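Local coordinates for DNA mismatch repair protein MutL (Aquifex aeolicus, PDB 6LZI) that probably binds and hydrolyses ATP through its N-terminal ATPase domain as part of DNA mismatch repair, and here holds ADP with a magnesium ion, at residues A[22-25]-A[26-30]; A[194-197]-A[198-202]; A[235-239]-A[240-244]. All blocks are in the same frame, centred on the assembly; numbering follows the deposited sequence.

Contact 1. Residues A[22-25]-A[26-30]; sequences ELVE and NSLDA. With MG (magnesium ion), chain B; ADP (adenosine-5'-diphosphate), chain H.
Residues 22-25 and 26-30 follow one another at the end of helix 16-29, which Ala30 leaves; Asn26 N bonds to Glu22 O, Ser27 N to Leu23 O, Leu28 N to Val24 O and Asp29 N to Glu25 O. The polar flank of these turns faces the nucleotide. With chi1 at -78°, Asn26 swings its amide toward the diphosphate and divides the two ends: OD1 binds the magnesium ion at 2.0 Å, while ND2 donates to ADP O2A at 2.7 Å. That oxygen also binds the metal, as does ADP O1B, and three waters bring the ligand count to six. Two of the waters also bond to the helix. Water 1 donates to Glu22 O and, at 2.7 Å, to Glu22 OE2; water 2 donates to Glu25 OE1 at 2.7 Å and to Asp29 OD2 at 2.9 Å. Elsewhere on the helix, Val24 CG1 lies alongside Leu28 CD1 at 4.1 Å, and Ser27 OG bonds to Asp51, which also binds ADP. In this Bergerat-type ATP site, one asparagine thus grips metal and phosphate together, and Glu22, Glu25 and Asp29 act from the second shell. Their carboxylates would be expected to polarise the metal-bound waters.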
loop_
_atom_site.group_PDB
_atom_site.type_symbol
_atom_site.label_atom_id
_atom_site.label_comp_id
_atom_site.label_asym_id
_atom_site.label_seq_id
_atom_site.Cartn_x
_atom_site.Cartn_y
_atom_site.Cartn_z
ATOM N N GLU A 22 0.685 7.091 1.596
ATOM C CA GLU A 22 0.062 7.801 2.709
ATOM C C GLU A 22 -1.400 7.534 2.726
ATOM O O GLU A 22 -1.954 7.307 3.803
ATOM C CB GLU A 22 0.308 9.287 2.664
ATOM C CG GLU A 22 1.788 9.614 2.689
ATOM C CD GLU A 22 2.441 9.296 4.031
ATOM O OE1 GLU A 22 3.687 9.104 4.096
ATOM O OE2 GLU A 22 1.724 9.182 5.031
ATOM N N LEU A 23 -2.048 7.494 1.537
ATOM C CA LEU A 23 -3.495 7.252 1.598
ATOM C C LEU A 23 -3.816 5.828 2.065
ATOM O O LEU A 23 -4.710 5.634 2.886
ATOM C CB LEU A 23 -4.163 7.546 0.235
ATOM C CG LEU A 23 -3.937 9.036 -0.066
ATOM C CD1 LEU A 23 -4.543 9.281 -1.522
ATOM C CD2 LEU A 23 -4.438 10.054 0.899
ATOM N N VAL A 24 -3.112 4.812 1.541
ATOM C CA VAL A 24 -3.475 3.447 1.903
ATOM C C VAL A 24 -3.118 3.224 3.363
ATOM O O VAL A 24 -3.830 2.545 4.097
ATOM C CB VAL A 24 -2.715 2.482 0.973
ATOM C CG1 VAL A 24 -2.771 1.083 1.481
ATOM C CG2 VAL A 24 -3.266 2.603 -0.522
ATOM N N GLU A 25 -2.035 3.844 3.820
ATOM C CA GLU A 25 -1.744 3.756 5.256
ATOM C C GLU A 25 -2.915 4.282 6.080
ATOM O O GLU A 25 -3.294 3.646 7.082
ATOM C CB GLU A 25 -0.436 4.501 5.597
ATOM C CG GLU A 25 -0.127 4.552 7.098
ATOM C CD GLU A 25 1.233 5.187 7.382
ATOM O OE1 GLU A 25 1.350 6.229 8.111
ATOM O OE2 GLU A 25 2.212 4.596 6.908
ATOM N N ASN A 26 -3.549 5.392 5.628
ATOM C CA ASN A 26 -4.653 5.989 6.358
ATOM C C ASN A 26 -5.862 5.071 6.315
ATOM O O ASN A 26 -6.565 4.901 7.328
ATOM C CB ASN A 26 -4.990 7.359 5.756
ATOM C CG ASN A 26 -4.006 8.413 6.196
ATOM O OD1 ASN A 26 -3.277 8.181 7.158
ATOM N ND2 ASN A 26 -3.979 9.544 5.563
ATOM N N SER A 27 -6.056 4.409 5.194
ATOM C CA SER A 27 -7.189 3.468 5.119
ATOM C C SER A 27 -7.025 2.346 6.105
ATOM O O SER A 27 -7.994 1.908 6.725
ATOM C CB SER A 27 -7.291 2.861 3.754
ATOM O OG SER A 27 -7.538 3.958 2.843
ATOM N N LEU A 28 -5.820 1.769 6.120
ATOM C CA LEU A 28 -5.580 0.634 7.047
ATOM C C LEU A 28 -5.622 1.087 8.506
ATOM O O LEU A 28 -6.051 0.323 9.395
ATOM C CB LEU A 28 -4.222 0.024 6.757
ATOM C CG LEU A 28 -4.104 -0.538 5.338
ATOM C CD1 LEU A 28 -2.684 -1.006 5.039
ATOM C CD2 LEU A 28 -5.025 -1.784 5.211
ATOM N N ASP A 29 -5.093 2.289 8.789
ATOM C CA ASP A 29 -5.235 2.879 10.111
ATOM C C ASP A 29 -6.697 2.968 10.526
ATOM O O ASP A 29 -7.026 2.785 11.699
ATOM C CB ASP A 29 -4.625 4.280 10.190
ATOM C CG ASP A 29 -3.085 4.311 10.140
ATOM O OD1 ASP A 29 -2.392 3.265 10.282
ATOM O OD2 ASP A 29 -2.596 5.433 9.904
ATOM N N ALA A 30 -7.594 3.235 9.567
ATOM C CA ALA A 30 -9.023 3.329 9.825
ATOM C C ALA A 30 -9.754 1.989 9.690
ATOM O O ALA A 30 -10.990 1.978 9.607
ATOM C CB ALA A 30 -9.658 4.352 8.898
HETATM MG MG MG B . -1.645 9.187 7.825
HETATM P PB ADP H . -1.821 10.836 10.418
HETATM O O1B ADP H . -2.412 9.685 9.676
HETATM O O2B ADP H . -2.583 11.137 11.735
HETATM O O3B ADP H . -0.345 10.641 10.687
HETATM P PA ADP H . -2.799 12.189 8.088
HETATM O O1A ADP H . -2.606 13.579 7.557
HETATM O O2A ADP H . -2.387 11.094 7.164
HETATM O O3A ADP H . -1.963 12.148 9.519
HETATM O "O5'" ADP H . -4.368 11.906 8.351
HETATM C "C5'" ADP H . -4.862 12.790 9.359
HETATM C "C4'" ADP H . -6.051 12.164 10.081
HETATM O "O4'" ADP H . -7.130 12.063 9.186
HETATM C "C3'" ADP H . -5.854 10.767 10.635
HETATM O "O3'" ADP H . -5.358 10.851 11.999
HETATM C "C2'" ADP H . -7.269 10.220 10.650
HETATM O "O2'" ADP H . -7.848 10.768 11.879
HETATM C "C1'" ADP H . -7.923 10.933 9.492
HETATM N N9 ADP H . -7.954 10.125 8.279
HETATM C C8 ADP H . -7.194 10.268 7.159
HETATM N N7 ADP H . -7.529 9.342 6.221
HETATM C C5 ADP H . -8.505 8.597 6.800
HETATM C C6 ADP H . -9.283 7.447 6.331
HETATM N N6 ADP H . -9.042 6.918 5.100
HETATM N N1 ADP H . -10.212 6.933 7.184
HETATM C C2 ADP H . -10.386 7.495 8.451
HETATM N N3 ADP H . -9.732 8.552 8.927
HETATM C C4 ADP H . -8.803 9.122 8.111
HETATM O O HOH W 1 -0.892 8.887 5.763
HETATM O O HOH W 2 -0.981 7.412 8.587
HETATM O O HOH W 3 0.254 10.181 8.284
#

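Contact 2. Residues A[194-197]-A[198-202]; sequences SSLK and ERVEE
Residues 194-197 lead into helix 196-204 and 198-202 continue it; Arg199 N bonds to Ser195 O, Val200 N to Leu196 O and Glu201 N to Lys197 O, the i to i+4 pattern of an alpha helix from its first turn. The start is a capping box, with Ser195 as N-cap and Glu198 as its partner. Two reciprocal bonds define it: Glu198 N donates to Ser195 OG at 3.1 Å, and Ser195 N donates to Glu198 OE1 at 2.8 Å, nearly straight at 171°. The second donor meets the carboxylate from above its plane, 42° out of it. Ser195 OG sits between its own backbone N and carbonyl carbon (chi1 73°), which points the oxygen along the helix to the amide of Glu198. The amides of Ser195 and Glu198 thus each find a side-chain acceptor, and the carboxylate would probably be favoured by the positive end of the helix dipole.

On the next flank, Lys197 and Glu201 form a salt bridge, NZ to OE1 at 3.0 Å, the lysine reaching the syn side of the carboxylate but tilted out of its plane. The same two atoms also bond to the backbone of Thr208, so the ion pair links the helix to the chain just before strand 209-213. Leu196 CD1 and Val200 CG2, 4.3 Å apart, lie on the side that packs against strands 219-225 and 260-266. Arg199 leaves the helix on a different flank, where its guanidinium binds the carbonyl oxygens of Ala171, Val177 and Lys192. Water 4 joins its near end to Ser194, the residue before the N-cap, lying in the guanidinium plane 2.9 Å from Arg199 NE and 3.0 Å from Ser194 OG.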
loop_
_atom_site.group_PDB
_atom_site.type_symbol
_atom_site.label_atom_id
_atom_site.label_comp_id
_atom_site.label_asym_id
_atom_site.label_seq_id
_atom_site.Cartn_x
_atom_site.Cartn_y
_atom_site.Cartn_z
ATOM N N SER A 194 -7.800 -13.593 2.423
ATOM C CA SER A 194 -7.407 -15.002 2.459
ATOM C C SER A 194 -6.366 -15.224 3.548
ATOM O O SER A 194 -6.047 -14.317 4.325
ATOM C CB SER A 194 -6.876 -15.463 1.102
ATOM O OG SER A 194 -5.619 -14.846 0.894
ATOM N N SER A 195 -5.864 -16.455 3.617
ATOM C CA SER A 195 -4.820 -16.748 4.553
ATOM C C SER A 195 -3.551 -16.100 4.028
ATOM O O SER A 195 -3.494 -15.655 2.872
ATOM C CB SER A 195 -4.611 -18.246 4.680
ATOM O OG SER A 195 -3.974 -18.712 3.503
ATOM N N LEU A 196 -2.565 -16.014 4.880
ATOM C CA LEU A 196 -1.309 -15.392 4.439
ATOM C C LEU A 196 -0.689 -16.179 3.289
ATOM O O LEU A 196 -0.250 -15.590 2.281
ATOM C CB LEU A 196 -0.310 -15.242 5.591
ATOM C CG LEU A 196 1.069 -14.621 5.296
ATOM C CD1 LEU A 196 0.954 -13.262 4.696
ATOM C CD2 LEU A 196 1.973 -14.594 6.542
ATOM N N LYS A 197 -0.610 -17.510 3.435
ATOM C CA LYS A 197 -0.010 -18.322 2.378
ATOM C C LYS A 197 -0.777 -18.196 1.065
ATOM O O LYS A 197 -0.162 -18.067 -0.000
ATOM C CB LYS A 197 0.084 -19.794 2.821
ATOM C CG LYS A 197 0.924 -20.604 1.834
ATOM C CD LYS A 197 1.069 -22.017 2.328
ATOM C CE LYS A 197 2.249 -22.646 1.694
ATOM N NZ LYS A 197 1.588 -23.275 0.575
ATOM N N GLU A 198 -2.114 -18.185 1.124
ATOM C CA GLU A 198 -2.918 -17.942 -0.076
ATOM C C GLU A 198 -2.616 -16.576 -0.675
ATOM O O GLU A 198 -2.554 -16.433 -1.913
ATOM C CB GLU A 198 -4.408 -18.038 0.223
ATOM C CG GLU A 198 -4.834 -19.444 0.445
ATOM C CD GLU A 198 -6.032 -19.560 1.371
ATOM O OE1 GLU A 198 -6.608 -18.522 1.813
ATOM O OE2 GLU A 198 -6.402 -20.721 1.661
ATOM N N ARG A 199 -2.396 -15.568 0.197
ATOM C CA ARG A 199 -2.155 -14.204 -0.266
ATOM C C ARG A 199 -0.776 -14.088 -0.923
ATOM O O ARG A 199 -0.638 -13.480 -1.995
ATOM C CB ARG A 199 -2.292 -13.250 0.922
ATOM C CG ARG A 199 -1.818 -11.800 0.689
ATOM C CD ARG A 199 -2.512 -11.168 -0.532
ATOM N NE ARG A 199 -3.952 -11.064 -0.311
ATOM C CZ ARG A 199 -4.569 -10.080 0.323
ATOM N NH1 ARG A 199 -3.960 -9.021 0.886
ATOM N NH2 ARG A 199 -5.892 -10.117 0.343
ATOM N N VAL A 200 0.234 -14.726 -0.342
ATOM C CA VAL A 200 1.532 -14.777 -1.004
ATOM C C VAL A 200 1.413 -15.380 -2.384
ATOM O O VAL A 200 2.013 -14.890 -3.337
ATOM C CB VAL A 200 2.532 -15.556 -0.136
ATOM C CG1 VAL A 200 3.834 -15.697 -0.870
ATOM C CG2 VAL A 200 2.771 -14.680 1.070
ATOM N N GLU A 201 0.690 -16.485 -2.481
ATOM C CA GLU A 201 0.663 -17.234 -3.719
ATOM C C GLU A 201 -0.103 -16.473 -4.799
ATOM O O GLU A 201 0.293 -16.498 -5.974
ATOM C CB GLU A 201 0.122 -18.612 -3.422
ATOM C CG GLU A 201 1.161 -19.364 -2.622
ATOM C CD GLU A 201 0.766 -20.747 -2.218
ATOM O OE1 GLU A 201 1.657 -21.468 -1.767
ATOM O OE2 GLU A 201 -0.410 -21.131 -2.390
ATOM N N GLU A 202 -1.194 -15.805 -4.408
ATOM C CA GLU A 202 -1.928 -14.966 -5.361
ATOM C C GLU A 202 -1.032 -13.848 -5.880
ATOM O O GLU A 202 -1.016 -13.570 -7.088
ATOM C CB GLU A 202 -3.196 -14.393 -4.715
ATOM C CG GLU A 202 -4.266 -15.415 -4.377
ATOM C CD GLU A 202 -4.726 -16.238 -5.582
ATOM O OE1 GLU A 202 -5.003 -15.679 -6.678
ATOM O OE2 GLU A 202 -4.772 -17.460 -5.422
HETATM O O HOH W 4 -5.371 -13.212 -1.615
#

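Contact 3. Residues A[235-239]-A[240-244]; sequences VFINK and RPIQN
A tight beta hairpin joins strands 232-237 and 240-242, with a type I' turn from Ile237 to Arg240; strand 240-242 is an outermost strand of the five-stranded sheet. Positive phi values at Asn238 (49°) and Lys239 (69°) define the turn. Ile237 and Arg240 form the antiparallel hydrogen-bonded pair that closes it: Ile237 N donates to Arg240 O at 2.9 Å, in the carbonyl plane, whereas Arg240 N reaches Ile237 O at 3.1 Å from well above that carbonyl's plane. Farther along, Ile242 N donates to Val235 O at 2.8 Å, and water 5 spans Val235 N and Ile242 O.

The side chains divide between two faces. On one, Ile237 and Ile242 cross diagonally, their CG1 atoms only 3.5 Å apart, a tight carbon contact; both have CG1 anti to the carbonyl carbon, which brings these branches together. Ile242 CB also meets Val235 CG1 at 4.0 Å, and Val235 continues onto helix 245-254. The opposite face carries the non-hydrogen-bonded pair of Phe236 and Pro241. Phe236 CE1 touches Pro241 CB at 3.8 Å, while the phenyl ring also meets Tyr264 and helix 156-173. A CA-H...O contact from Phe236 CA to Arg240 O, 3.1 Å, gives that carbonyl a second close partner.

At the turn, Asn238 ND2 bonds to Leu267 O, tying the loop to the chain beyond strand 260-266. The proline lacks an N-H, yet the non-hydrogen-bonded position requires none across the hairpin, so the pairing stays intact while its ring packs on Phe236.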
loop_
_atom_site.group_PDB
_atom_site.type_symbol
_atom_site.label_atom_id
_atom_site.label_comp_id
_atom_site.label_asym_id
_atom_site.label_seq_id
_atom_site.Cartn_x
_atom_site.Cartn_y
_atom_site.Cartn_z
ATOM N N VAL A 235 11.365 -9.002 2.475
ATOM C CA VAL A 235 11.633 -9.108 3.899
ATOM C C VAL A 235 10.716 -8.155 4.646
ATOM O O VAL A 235 10.713 -6.945 4.387
ATOM C CB VAL A 235 13.088 -8.771 4.250
ATOM C CG1 VAL A 235 13.262 -8.917 5.742
ATOM C CG2 VAL A 235 14.054 -9.655 3.477
ATOM N N PHE A 236 9.993 -8.686 5.614
ATOM C CA PHE A 236 9.119 -7.885 6.457
ATOM C C PHE A 236 9.575 -8.139 7.875
ATOM O O PHE A 236 9.550 -9.286 8.326
ATOM C CB PHE A 236 7.641 -8.269 6.274
ATOM C CG PHE A 236 7.156 -8.107 4.861
ATOM C CD1 PHE A 236 6.712 -6.869 4.402
ATOM C CD2 PHE A 236 7.181 -9.174 3.986
ATOM C CE1 PHE A 236 6.302 -6.682 3.093
ATOM C CE2 PHE A 236 6.748 -9.002 2.626
ATOM C CZ PHE A 236 6.292 -7.769 2.207
ATOM N N ILE A 237 10.046 -7.090 8.552
ATOM C CA ILE A 237 10.440 -7.201 9.952
ATOM C C ILE A 237 9.375 -6.504 10.788
ATOM O O ILE A 237 9.163 -5.292 10.661
ATOM C CB ILE A 237 11.847 -6.645 10.199
ATOM C CG1 ILE A 237 12.852 -7.425 9.329
ATOM C CG2 ILE A 237 12.210 -6.835 11.649
ATOM C CD1 ILE A 237 14.301 -7.392 9.798
ATOM N N ASN A 238 8.713 -7.286 11.633
ATOM C CA ASN A 238 7.609 -6.844 12.479
ATOM C C ASN A 238 6.609 -6.065 11.637
ATOM O O ASN A 238 6.323 -4.889 11.872
ATOM C CB ASN A 238 8.103 -6.022 13.675
ATOM C CG ASN A 238 9.198 -6.718 14.443
ATOM O OD1 ASN A 238 9.694 -7.762 14.025
ATOM N ND2 ASN A 238 9.600 -6.135 15.566
ATOM N N LYS A 239 6.154 -6.737 10.582
ATOM C CA LYS A 239 5.090 -6.296 9.688
ATOM C C LYS A 239 5.489 -5.096 8.829
ATOM O O LYS A 239 4.644 -4.544 8.136
ATOM C CB LYS A 239 3.798 -6.002 10.477
ATOM C CG LYS A 239 2.497 -5.986 9.637
ATOM C CD LYS A 239 1.322 -5.413 10.439
ATOM C CE LYS A 239 0.165 -4.955 9.553
ATOM N NZ LYS A 239 0.604 -4.113 8.380
ATOM N N ARG A 240 6.768 -4.701 8.813
ATOM C CA ARG A 240 7.111 -3.573 7.957
ATOM C C ARG A 240 8.072 -4.003 6.852
ATOM O O ARG A 240 8.961 -4.821 7.096
ATOM C CB ARG A 240 7.755 -2.435 8.771
ATOM C CG ARG A 240 6.974 -2.053 9.999
ATOM C CD ARG A 240 7.785 -1.127 10.907
ATOM N NE ARG A 240 7.648 -1.507 12.317
ATOM C CZ ARG A 240 7.933 -0.715 13.353
ATOM N NH1 ARG A 240 8.373 0.522 13.149
ATOM N NH2 ARG A 240 7.773 -1.159 14.597
ATOM N N PRO A 241 7.952 -3.443 5.647
ATOM C CA PRO A 241 8.827 -3.870 4.536
ATOM C C PRO A 241 10.249 -3.322 4.676
ATOM O O PRO A 241 10.461 -2.113 4.776
ATOM C CB PRO A 241 8.132 -3.307 3.301
ATOM C CG PRO A 241 6.887 -2.612 3.820
ATOM C CD PRO A 241 7.019 -2.378 5.244
ATOM N N ILE A 242 11.227 -4.228 4.631
ATOM C CA ILE A 242 12.648 -3.927 4.759
ATOM C C ILE A 242 13.294 -4.034 3.383
ATOM O O ILE A 242 13.132 -5.048 2.698
ATOM C CB ILE A 242 13.306 -4.906 5.748
ATOM C CG1 ILE A 242 12.682 -4.743 7.126
ATOM C CG2 ILE A 242 14.812 -4.732 5.810
ATOM C CD1 ILE A 242 12.818 -3.353 7.683
ATOM N N GLN A 243 14.050 -3.009 2.988
ATOM C CA GLN A 243 14.766 -3.031 1.714
ATOM C C GLN A 243 16.260 -3.347 1.853
ATOM O O GLN A 243 16.975 -3.341 0.843
ATOM C CB GLN A 243 14.579 -1.698 0.989
ATOM C CG GLN A 243 13.215 -1.520 0.363
ATOM C CD GLN A 243 12.904 -2.587 -0.677
ATOM O OE1 GLN A 243 11.965 -3.375 -0.514
ATOM N NE2 GLN A 243 13.688 -2.615 -1.755
ATOM N N ASN A 244 16.743 -3.636 3.064
ATOM C CA ASN A 244 18.175 -3.818 3.317
ATOM C C ASN A 244 18.848 -4.750 2.309
ATOM O O ASN A 244 18.330 -5.824 1.988
ATOM C CB ASN A 244 18.389 -4.365 4.728
ATOM C CG ASN A 244 17.957 -3.400 5.805
ATOM O OD1 ASN A 244 17.066 -2.549 5.603
ATOM N ND2 ASN A 244 18.559 -3.542 6.971
HETATM O O HOH W 5 11.615 -6.447 0.721
#

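How the contacts relate
From the N terminus, contact 1 comes first, in helix 16-29 of the ATPase region; contact 2 begins helix 196-204, and contact 3 follows as a hairpin. Each is local and closes no long loop, the hairpin turn alone reversing the chain; they run in series, without nesting or crossing. Contacts 2 and 3 belong to the same C-terminal part of the chain, with centres about 17 Å apart, and both pack on strand 260-266. Helix 156-173, which falls between contacts 1 and 2 in the sequence, is reached by all three contacts; from contact 1 it is touched by Val24, Glu25 and Leu28.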